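Local coordinates for protein flavoredoxin (Desulfovibrio vulgaris str. 'Miyazaki F', PDB 2D5M) that binds flavin mononucleotide and probably passes electrons, as a dimeric member of the flavin reductase-like family of split-barrel flavoproteins, at residues A[29-34]-A[48-53]; A[44-49]-A[66-71]; A[108-113]-A[117-122]. All blocks are in the same frame, centred on the assembly; numbering follows the deposited sequence. Where two conformers were deposited one is given.

Contact 1: residues A[29-34]-A[48-53]; sequences NIMAAA and VSLRKA. With FMN (flavin mononucleotide), chain E.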
loop_
_atom_site.group_PDB
_atom_site.type_symbol
_atom_site.label_atom_id
_atom_site.label_comp_id
_atom_site.label_asym_id
_atom_site.label_seq_id
_atom_site.Cartn_x
_atom_site.Cartn_y
_atom_site.Cartn_z
ATOM N N ASN A 29 -14.426 7.098 16.320
ATOM C CA ASN A 29 -14.707 7.100 14.891
ATOM C C ASN A 29 -13.737 6.176 14.149
ATOM O O ASN A 29 -12.666 5.861 14.653
ATOM C CB ASN A 29 -14.558 8.505 14.334
ATOM C CG ASN A 29 -15.216 8.704 12.973
ATOM O OD1 ASN A 29 -16.176 7.996 12.625
ATOM N ND2 ASN A 29 -14.729 9.691 12.228
ATOM N N ILE A 30 -14.175 5.766 12.964
ATOM C CA ILE A 30 -13.367 5.059 12.011
ATOM C C ILE A 30 -13.729 5.578 10.632
ATOM O O ILE A 30 -14.910 5.833 10.358
ATOM C CB ILE A 30 -13.585 3.523 12.032
ATOM C CG1 ILE A 30 -15.049 3.138 12.307
ATOM C CG2 ILE A 30 -12.597 2.863 12.990
ATOM C CD1 ILE A 30 -15.398 1.659 12.163
ATOM N N MET A 31 -12.716 5.691 9.764
ATOM C CA MET A 31 -12.899 5.976 8.342
ATOM C C MET A 31 -12.045 5.027 7.549
ATOM O O MET A 31 -11.077 4.474 8.060
ATOM C CB MET A 31 -12.625 7.435 7.983
ATOM C CG MET A 31 -11.225 7.906 8.333
ATOM S SD MET A 31 -9.956 7.450 7.145
ATOM C CE MET A 31 -10.251 8.602 5.803
ATOM N N ALA A 32 -12.384 4.802 6.279
ATOM C CA ALA A 32 -11.579 3.969 5.399
ATOM C C ALA A 32 -10.520 4.790 4.661
ATOM O O ALA A 32 -10.821 5.885 4.127
ATOM C CB ALA A 32 -12.477 3.304 4.376
ATOM N N ALA A 33 -9.327 4.254 4.581
ATOM C CA ALA A 33 -8.210 4.885 3.862
ATOM C C ALA A 33 -7.478 3.816 3.043
ATOM O O ALA A 33 -7.002 2.838 3.604
ATOM C CB ALA A 33 -7.243 5.566 4.778
ATOM N N ALA A 34 -7.352 4.066 1.746
ATOM C CA ALA A 34 -6.525 3.263 0.868
ATOM C C ALA A 34 -5.291 3.995 0.369
ATOM O O ALA A 34 -4.366 3.349 -0.153
ATOM C CB ALA A 34 -7.326 2.770 -0.333
ATOM N N VAL A 48 -0.638 8.166 5.830
ATOM C CA VAL A 48 -2.037 8.106 5.395
ATOM C C VAL A 48 -2.408 9.480 4.837
ATOM O O VAL A 48 -2.187 10.490 5.500
ATOM C CB VAL A 48 -2.968 7.713 6.536
ATOM C CG1 VAL A 48 -4.289 7.353 5.858
ATOM C CG2 VAL A 48 -2.473 6.581 7.417
ATOM N N SER A 49 -2.942 9.509 3.655
ATOM C CA SER A 49 -3.403 10.756 3.035
ATOM C C SER A 49 -4.856 10.950 3.340
ATOM O O SER A 49 -5.665 10.277 2.718
ATOM C CB SER A 49 -3.171 10.669 1.529
ATOM O OG SER A 49 -1.813 10.593 1.225
ATOM N N LEU A 50 -5.197 11.842 4.255
ATOM C CA LEU A 50 -6.557 12.109 4.679
ATOM C C LEU A 50 -6.945 13.523 4.306
ATOM O O LEU A 50 -6.243 14.475 4.618
ATOM C CB LEU A 50 -6.695 11.932 6.205
ATOM C CG LEU A 50 -6.267 10.580 6.791
ATOM C CD1 LEU A 50 -6.569 10.433 8.260
ATOM C CD2 LEU A 50 -6.921 9.432 5.980
ATOM N N ARG A 51 -8.083 13.651 3.658
ATOM C CA ARG A 51 -8.582 14.929 3.232
ATOM C C ARG A 51 -9.063 15.765 4.396
ATOM O O ARG A 51 -9.626 15.296 5.375
ATOM C CB ARG A 51 -9.746 14.746 2.234
ATOM C CG ARG A 51 -9.305 14.192 0.908
ATOM C CD ARG A 51 -10.445 13.746 -0.046
ATOM N NE ARG A 51 -11.062 12.650 0.675
ATOM C CZ ARG A 51 -12.196 12.682 1.385
ATOM N NH1 ARG A 51 -13.017 13.712 1.383
ATOM N NH2 ARG A 51 -12.501 11.602 2.081
ATOM N N LYS A 52 -8.905 17.111 4.201
ATOM C CA LYS A 52 -9.320 18.063 5.236
ATOM C C LYS A 52 -10.783 18.014 5.557
ATOM O O LYS A 52 -11.224 18.376 6.658
ATOM C CB LYS A 52 -8.856 19.455 4.797
ATOM C CG LYS A 52 -7.373 19.695 4.713
ATOM C CD LYS A 52 -7.001 21.104 4.334
ATOM C CE LYS A 52 -5.552 21.353 4.700
ATOM N NZ LYS A 52 -4.904 22.474 3.938
ATOM N N ALA A 53 -11.628 17.590 4.603
ATOM C CA ALA A 53 -13.056 17.526 4.809
ATOM C C ALA A 53 -13.451 16.409 5.751
ATOM O O ALA A 53 -14.576 16.392 6.263
ATOM C CB ALA A 53 -13.793 17.349 3.481
HETATM N N1 FMN E . -10.629 9.317 2.255
HETATM C C2 FMN E . -9.408 9.895 2.482
HETATM O O2 FMN E . -9.323 11.072 2.857
HETATM N N3 FMN E . -8.260 9.142 2.247
HETATM C C4 FMN E . -8.237 7.853 1.764
HETATM O O4 FMN E . -7.152 7.261 1.579
HETATM C C4A FMN E . -9.503 7.273 1.478
HETATM N N5 FMN E . -9.555 6.028 0.946
HETATM C C5A FMN E . -10.804 5.468 0.853
HETATM C C6 FMN E . -10.892 4.149 0.324
HETATM C C7 FMN E . -12.089 3.459 0.219
HETATM C C7M FMN E . -12.177 2.079 -0.389
HETATM C C8 FMN E . -13.276 4.121 0.710
HETATM C C8M FMN E . -14.591 3.358 0.698
HETATM C C9 FMN E . -13.215 5.429 1.158
HETATM C C9A FMN E . -12.012 6.111 1.246
HETATM N N10 FMN E . -11.895 7.454 1.666
HETATM C C10 FMN E . -10.658 8.023 1.841
HETATM C "C1'" FMN E . -13.120 8.233 2.001
HETATM C "C2'" FMN E . -13.359 8.340 3.506
HETATM O "O2'" FMN E . -13.262 7.074 4.169
HETATM C "C3'" FMN E . -14.768 8.898 3.730
HETATM O "O3'" FMN E . -14.749 10.273 3.280
HETATM C "C4'" FMN E . -15.257 8.816 5.168
HETATM O "O4'" FMN E . -16.693 9.041 5.115
HETATM C "C5'" FMN E . -14.635 9.813 6.083
HETATM O "O5'" FMN E . -15.222 9.625 7.411
HETATM P P FMN E . -15.071 10.746 8.558
HETATM O O1P FMN E . -15.679 12.052 8.027
HETATM O O2P FMN E . -13.618 10.942 8.917
HETATM O O3P FMN E . -15.898 10.118 9.665
#
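Ala-33 and Val-48 lie 7.1 Å apart between their CA atoms, the nearest such pair between barrel strand 29-33 and segment 48-53, the end of strand 44-48 and the loop after it. Two walls of the FMN site of a split-barrel flavoprotein come together here. The protein contact is apolar: the Ala-33 methyl CB meets Val-48 CG1, in one of two modelled valine conformers, and Leu-50 CD2 lies 4.1 Å from Ala-33 CB. Met-31, bent at chi2 and chi3, also brings CE to Leu-50, although its two modelled conformers make this very close approach doubtful.

The flavin illustrates how polar recognition can be left largely to backbone. Ala-34 N donates to FMN N5, the Ala-32 carbonyl takes the ribityl O2' hydroxyl, and on the opposing wall Ser-49 O accepts from FMN N3 almost straight (2.9 Å, 175°) while Arg-51 N reaches FMN O2. Side chains serve both ends of the cofactor. Asn-29 ND2 grips the phosphate at O3P, 2.8 Å away. Bent at chi3 (-64°), Arg-51 turns its guanidinium edge to the pyrimidine and could stabilise negative charge there: NH2 donates in plane to FMN N1 at 3.0 Å and also bonds O3'.

Contact 2: residues A[44-49]-A[66-71]; sequences PSIAVS and FTISIP. With FMN (flavin mononucleotide), chain E.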
loop_
_atom_site.group_PDB
_atom_site.type_symbol
_atom_site.label_atom_id
_atom_site.label_comp_id
_atom_site.label_asym_id
_atom_site.label_seq_id
_atom_site.Cartn_x
_atom_site.Cartn_y
_atom_site.Cartn_z
ATOM N N PRO A 44 9.405 2.856 12.894
ATOM C CA PRO A 44 8.408 2.182 12.030
ATOM C C PRO A 44 7.218 3.119 11.900
ATOM O O PRO A 44 6.724 3.599 12.923
ATOM C CB PRO A 44 8.072 0.909 12.825
ATOM C CG PRO A 44 8.470 1.264 14.253
ATOM C CD PRO A 44 9.649 2.170 14.148
ATOM N N SER A 45 6.788 3.417 10.685
ATOM C CA SER A 45 5.793 4.445 10.434
ATOM C C SER A 45 4.892 4.119 9.268
ATOM O O SER A 45 5.333 3.444 8.327
ATOM C CB SER A 45 6.477 5.789 10.094
ATOM O OG SER A 45 7.383 6.267 11.052
ATOM N N ILE A 46 3.661 4.618 9.325
ATOM C CA ILE A 46 2.691 4.544 8.249
ATOM C C ILE A 46 2.272 5.946 7.877
ATOM O O ILE A 46 2.001 6.779 8.774
ATOM C CB ILE A 46 1.469 3.667 8.647
ATOM C CG1 ILE A 46 1.956 2.222 8.749
ATOM C CG2 ILE A 46 0.311 3.834 7.691
ATOM C CD1 ILE A 46 0.914 1.263 9.342
ATOM N N ALA A 47 2.180 6.192 6.604
ATOM C CA ALA A 47 1.653 7.429 6.015
ATOM C C ALA A 47 0.237 7.193 5.540
ATOM O O ALA A 47 -0.065 6.186 4.898
ATOM C CB ALA A 47 2.554 7.864 4.870
ATOM N N VAL A 48 -0.638 8.166 5.830
ATOM C CA VAL A 48 -2.037 8.106 5.395
ATOM C C VAL A 48 -2.408 9.480 4.837
ATOM O O VAL A 48 -2.187 10.490 5.500
ATOM C CB VAL A 48 -2.968 7.713 6.536
ATOM C CG1 VAL A 48 -4.289 7.353 5.858
ATOM C CG2 VAL A 48 -2.473 6.581 7.417
ATOM N N SER A 49 -2.942 9.509 3.655
ATOM C CA SER A 49 -3.403 10.756 3.035
ATOM C C SER A 49 -4.856 10.950 3.340
ATOM O O SER A 49 -5.665 10.277 2.718
ATOM C CB SER A 49 -3.171 10.669 1.529
ATOM O OG SER A 49 -1.813 10.593 1.225
ATOM N N PHE A 66 -3.810 8.067 16.311
ATOM C CA PHE A 66 -4.817 7.361 15.568
ATOM C C PHE A 66 -4.428 5.877 15.581
ATOM O O PHE A 66 -3.291 5.521 15.883
ATOM C CB PHE A 66 -4.969 7.862 14.138
ATOM C CG PHE A 66 -3.736 7.827 13.249
ATOM C CD1 PHE A 66 -3.563 6.756 12.355
ATOM C CD2 PHE A 66 -2.806 8.828 13.246
ATOM C CE1 PHE A 66 -2.482 6.754 11.481
ATOM C CE2 PHE A 66 -1.683 8.787 12.411
ATOM C CZ PHE A 66 -1.518 7.751 11.513
ATOM N N THR A 67 -5.392 5.033 15.259
ATOM C CA THR A 67 -5.134 3.638 15.061
ATOM C C THR A 67 -5.437 3.268 13.603
ATOM O O THR A 67 -6.117 4.002 12.911
ATOM C CB THR A 67 -5.997 2.737 15.975
ATOM O OG1 THR A 67 -7.341 2.903 15.562
ATOM C CG2 THR A 67 -5.790 3.086 17.423
ATOM N N ILE A 68 -4.924 2.103 13.187
ATOM C CA ILE A 68 -5.313 1.438 11.962
ATOM C C ILE A 68 -5.788 0.052 12.351
ATOM O O ILE A 68 -5.043 -0.726 12.907
ATOM C CB ILE A 68 -4.169 1.421 10.949
ATOM C CG1 ILE A 68 -3.945 2.838 10.393
ATOM C CG2 ILE A 68 -4.445 0.382 9.831
ATOM C CD1 ILE A 68 -2.678 3.011 9.599
ATOM N N SER A 69 -7.030 -0.230 11.998
ATOM C CA SER A 69 -7.583 -1.566 12.184
ATOM C C SER A 69 -7.772 -2.189 10.809
ATOM O O SER A 69 -8.261 -1.543 9.878
ATOM C CB SER A 69 -8.916 -1.498 12.933
ATOM O OG SER A 69 -8.802 -0.906 14.194
ATOM N N ILE A 70 -7.368 -3.459 10.680
ATOM C CA ILE A 70 -7.373 -4.137 9.381
ATOM C C ILE A 70 -8.557 -5.110 9.369
ATOM O O ILE A 70 -8.578 -6.033 10.160
ATOM C CB ILE A 70 -6.036 -4.815 9.147
ATOM C CG1 ILE A 70 -4.936 -3.741 9.094
ATOM C CG2 ILE A 70 -6.047 -5.657 7.897
ATOM C CD1 ILE A 70 -3.570 -4.051 8.719
ATOM N N PRO A 71 -9.543 -4.864 8.491
ATOM C CA PRO A 71 -10.735 -5.747 8.492
ATOM C C PRO A 71 -10.363 -7.095 7.846
ATOM O O PRO A 71 -9.585 -7.166 6.888
ATOM C CB PRO A 71 -11.729 -5.029 7.617
ATOM C CG PRO A 71 -10.867 -4.224 6.696
ATOM C CD PRO A 71 -9.630 -3.801 7.500
HETATM N N1 FMN E . -10.629 9.317 2.255
HETATM C C2 FMN E . -9.408 9.895 2.482
HETATM O O2 FMN E . -9.323 11.072 2.857
HETATM N N3 FMN E . -8.260 9.142 2.247
HETATM C C4 FMN E . -8.237 7.853 1.764
HETATM O O4 FMN E . -7.152 7.261 1.579
HETATM C C4A FMN E . -9.503 7.273 1.478
HETATM N N5 FMN E . -9.555 6.028 0.946
HETATM C C5A FMN E . -10.804 5.468 0.853
HETATM C C6 FMN E . -10.892 4.149 0.324
HETATM C C7 FMN E . -12.089 3.459 0.219
HETATM C C7M FMN E . -12.177 2.079 -0.389
HETATM C C8 FMN E . -13.276 4.121 0.710
HETATM C C8M FMN E . -14.591 3.358 0.698
HETATM C C9 FMN E . -13.215 5.429 1.158
HETATM C C9A FMN E . -12.012 6.111 1.246
HETATM N N10 FMN E . -11.895 7.454 1.666
HETATM C C10 FMN E . -10.658 8.023 1.841
HETATM C "C1'" FMN E . -13.120 8.233 2.001
HETATM C "C2'" FMN E . -13.359 8.340 3.506
HETATM O "O2'" FMN E . -13.262 7.074 4.169
HETATM C "C3'" FMN E . -14.768 8.898 3.730
HETATM O "O3'" FMN E . -14.749 10.273 3.280
HETATM C "C4'" FMN E . -15.257 8.816 5.168
HETATM O "O4'" FMN E . -16.693 9.041 5.115
HETATM C "C5'" FMN E . -14.635 9.813 6.083
HETATM O "O5'" FMN E . -15.222 9.625 7.411
HETATM P P FMN E . -15.071 10.746 8.558
HETATM O O1P FMN E . -15.679 12.052 8.027
HETATM O O2P FMN E . -13.618 10.942 8.917
HETATM O O3P FMN E . -15.898 10.118 9.665
#
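Ile-46 and Val-48 meet Ile-68 and Phe-66 in a buried, wholly apolar contact across the inside of the barrel, between two strands that are not neighbours in the sheet. It exemplifies how a strongly curved sheet fills its own interior. The axes of strands 44-48 and 66-70 run nearly at right angles (85°) and come no closer than 10.3 Å, a separation bridged by side chains rather than by backbone.

The central pair is Ile-46 with Ile-68, whose CA atoms are 9.4 Å apart. The two isoleucines reach for each other tip to tip, Ile-46 CG2 lying 3.6 Å from Ile-68 CD1. Ile-68 is well shaped for this: its CG1 stands anti to the carbonyl carbon, and an extended chi2 of 168° carries CD1 far out from the strand. That one methyl also lies 4.0 Å from Ile-46 CD1, so it touches both branches of its partner.

Val-48, in one of its two modelled conformers, enters with its second methyl, CG2, which approaches Ile-68 CD1 end on at 4.2 Å. The same CG2 is 4.1 Å from Phe-66 CE1, where the valine and the phenylalanine pass one another running in opposing senses and the methyl comes in obliquely to the ring. Phe-66 also touches Val-19 and Thr-21, while Ile-68 touches Phe-17, all three from strand 14-22. Such near-orthogonal packing across the interior forms part of the hydrophobic core of the FMN-binding split barrel.

Contact 3: residues A[108-113]-A[117-122]; sequences APYVGE and AIELKL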
loop_
_atom_site.group_PDB
_atom_site.type_symbol
_atom_site.label_atom_id
_atom_site.label_comp_id
_atom_site.label_asym_id
_atom_site.label_seq_id
_atom_site.Cartn_x
_atom_site.Cartn_y
_atom_site.Cartn_z
ATOM N N ALA A 108 -6.510 6.911 21.062
ATOM C CA ALA A 108 -7.380 6.577 19.927
ATOM C C ALA A 108 -7.956 5.197 20.137
ATOM O O ALA A 108 -7.282 4.331 20.714
ATOM C CB ALA A 108 -6.634 6.637 18.610
ATOM N N PRO A 109 -9.152 4.943 19.626
ATOM C CA PRO A 109 -9.743 3.610 19.682
ATOM C C PRO A 109 -9.355 2.768 18.454
ATOM O O PRO A 109 -9.133 3.364 17.385
ATOM C CB PRO A 109 -11.233 3.877 19.632
ATOM C CG PRO A 109 -11.314 5.073 18.692
ATOM C CD PRO A 109 -10.049 5.875 18.963
ATOM N N TYR A 110 -9.370 1.455 18.606
ATOM C CA TYR A 110 -9.304 0.547 17.457
ATOM C C TYR A 110 -10.558 -0.323 17.454
ATOM O O TYR A 110 -11.360 -0.311 18.387
ATOM C CB TYR A 110 -8.046 -0.262 17.422
ATOM C CG TYR A 110 -7.795 -1.210 18.566
ATOM C CD1 TYR A 110 -8.255 -2.497 18.549
ATOM C CD2 TYR A 110 -7.078 -0.825 19.684
ATOM C CE1 TYR A 110 -8.021 -3.389 19.600
ATOM C CE2 TYR A 110 -6.820 -1.705 20.709
ATOM C CZ TYR A 110 -7.308 -2.968 20.670
ATOM O OH TYR A 110 -7.039 -3.861 21.701
ATOM N N VAL A 111 -10.728 -1.100 16.379
ATOM C CA VAL A 111 -11.920 -1.917 16.213
ATOM C C VAL A 111 -11.686 -3.293 16.837
ATOM O O VAL A 111 -10.879 -4.078 16.304
ATOM C CB VAL A 111 -12.340 -2.066 14.744
ATOM C CG1 VAL A 111 -13.644 -2.831 14.693
ATOM C CG2 VAL A 111 -12.472 -0.708 14.072
ATOM N N GLY A 112 -12.347 -3.601 17.903
ATOM C CA GLY A 112 -12.038 -4.831 18.638
ATOM C C GLY A 112 -12.287 -6.090 17.853
ATOM O O GLY A 112 -11.594 -7.088 18.035
ATOM N N GLU A 113 -13.282 -6.084 16.977
ATOM C CA GLU A 113 -13.655 -7.265 16.244
ATOM C C GLU A 113 -12.664 -7.629 15.159
ATOM O O GLU A 113 -12.722 -8.754 14.646
ATOM C CB GLU A 113 -15.039 -7.067 15.591
ATOM C CG GLU A 113 -16.212 -7.024 16.535
ATOM C CD GLU A 113 -16.358 -5.818 17.378
ATOM O OE1 GLU A 113 -15.759 -4.763 17.091
ATOM O OE2 GLU A 113 -17.152 -5.894 18.349
ATOM N N ALA A 117 -4.753 -4.682 14.714
ATOM C CA ALA A 117 -4.871 -3.267 15.003
ATOM C C ALA A 117 -3.448 -2.712 15.278
ATOM O O ALA A 117 -2.615 -3.377 15.861
ATOM C CB ALA A 117 -5.780 -3.020 16.176
ATOM N N ILE A 118 -3.241 -1.499 14.824
ATOM C CA ILE A 118 -1.972 -0.799 14.945
ATOM C C ILE A 118 -2.229 0.515 15.669
ATOM O O ILE A 118 -3.176 1.239 15.304
ATOM C CB ILE A 118 -1.383 -0.536 13.524
ATOM C CG1 ILE A 118 -1.326 -1.793 12.688
ATOM C CG2 ILE A 118 -0.031 0.139 13.678
ATOM C CD1 ILE A 118 -0.938 -1.550 11.241
ATOM N N GLU A 119 -1.443 0.820 16.684
ATOM C CA GLU A 119 -1.537 2.055 17.432
ATOM C C GLU A 119 -0.464 3.025 16.977
ATOM O O GLU A 119 0.725 2.649 16.982
ATOM C CB GLU A 119 -1.371 1.774 18.946
ATOM C CG GLU A 119 -2.428 0.859 19.511
ATOM C CD GLU A 119 -2.554 0.932 21.016
ATOM O OE1 GLU A 119 -2.284 2.056 21.558
ATOM O OE2 GLU A 119 -2.976 -0.085 21.611
ATOM N N LEU A 120 -0.862 4.226 16.591
ATOM C CA LEU A 120 0.080 5.201 16.035
ATOM C C LEU A 120 0.015 6.550 16.754
ATOM O O LEU A 120 -1.024 7.078 17.124
ATOM C CB LEU A 120 -0.154 5.427 14.533
ATOM C CG LEU A 120 -0.087 4.144 13.698
ATOM C CD1 LEU A 120 -1.489 3.593 13.383
ATOM C CD2 LEU A 120 0.701 4.333 12.400
ATOM N N LYS A 121 1.227 7.119 16.911
ATOM C CA LYS A 121 1.444 8.475 17.402
ATOM C C LYS A 121 1.744 9.370 16.237
ATOM O O LYS A 121 2.655 9.074 15.433
ATOM C CB LYS A 121 2.614 8.506 18.383
ATOM C CG LYS A 121 3.089 9.846 18.893
ATOM C CD LYS A 121 4.318 9.783 19.792
ATOM C CE LYS A 121 5.560 9.287 19.072
ATOM N NZ LYS A 121 6.876 9.556 19.673
ATOM N N LEU A 122 1.067 10.505 16.067
ATOM C CA LEU A 122 1.360 11.409 14.975
ATOM C C LEU A 122 2.761 12.014 15.153
ATOM O O LEU A 122 3.032 12.621 16.203
ATOM C CB LEU A 122 0.334 12.542 14.959
ATOM C CG LEU A 122 0.447 13.488 13.766
ATOM C CD1 LEU A 122 0.217 12.774 12.462
ATOM C CD2 LEU A 122 -0.501 14.696 13.944
#
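Ala-117 meets Tyr-110 where strand 116-126 of the barrel carries a small outlying hairpin, and the CA atoms of this pair, 6.3 Å apart, are the closest between the segments. The methyl CB of Ala-117 lies obliquely to the phenol ring, 3.5 Å from Tyr-110 CD1 and 3.6 Å from Tyr-110 CG, so the root and one flank of the ring take the contact. Tyr-110 has its CG between the backbone N and the carbonyl carbon (chi1 62°), and this rotamer lays the ring beside the small alanine.

Ile-118, next along the strand, has its CB directed away from the hairpin, and its backbone is hydrogen-bonded to Ile-68 of the neighbouring strand. With Glu-119 the chain comes back to Tyr-110: its carboxylate comes obliquely to the diagonally opposite part of the ring, OE2 4.3 Å from Tyr-110 CE2, a loose approach and not a bond. The carboxylate has stronger partners in the loop joining the two hairpin strands, OE1 accepting from His-105 N and OE2 from Glu-104 N, with Lys-142 NZ adding a salt bridge to OE2. These amides and the lysine probably balance the buried carboxylate, which joins the 104-105 loop to the barrel strand.

Leu-120 belongs to the other side of the strand, where it packs on Phe-66 and Ile-138. Together, the aromatic contact at Ala-117 and the anchored acid at Glu-119 dock an antiparallel beta hairpin, strands 100-102 and 109-111, on the outside of a split barrel.

In the fold
All three contacts are buried, yet they occupy different layers of one barrel. Contact 2 is its apolar interior, contact 1 the cofactor-binding margin, and contact 3 the seam with an appended hairpin. Contacts 1 and 2 share Val-48 and Ser-49: one valine methyl faces each, and the chain passes directly from core strand to flavin-binding loop. Contacts 2 and 3 adjoin through paired strands 65-70 and 116-126, with a hydrogen bond between Thr-67 OG1 and Pro-109 O. Ile-30 and Val-111 pack together between contacts 1 and 3. Chemistry follows place: hydrocarbon in the interior; at the margin apolar packing backed by backbone and side-chain bonds to the flavin; at the seam a tyrosine-alanine contact beside an anchored acid.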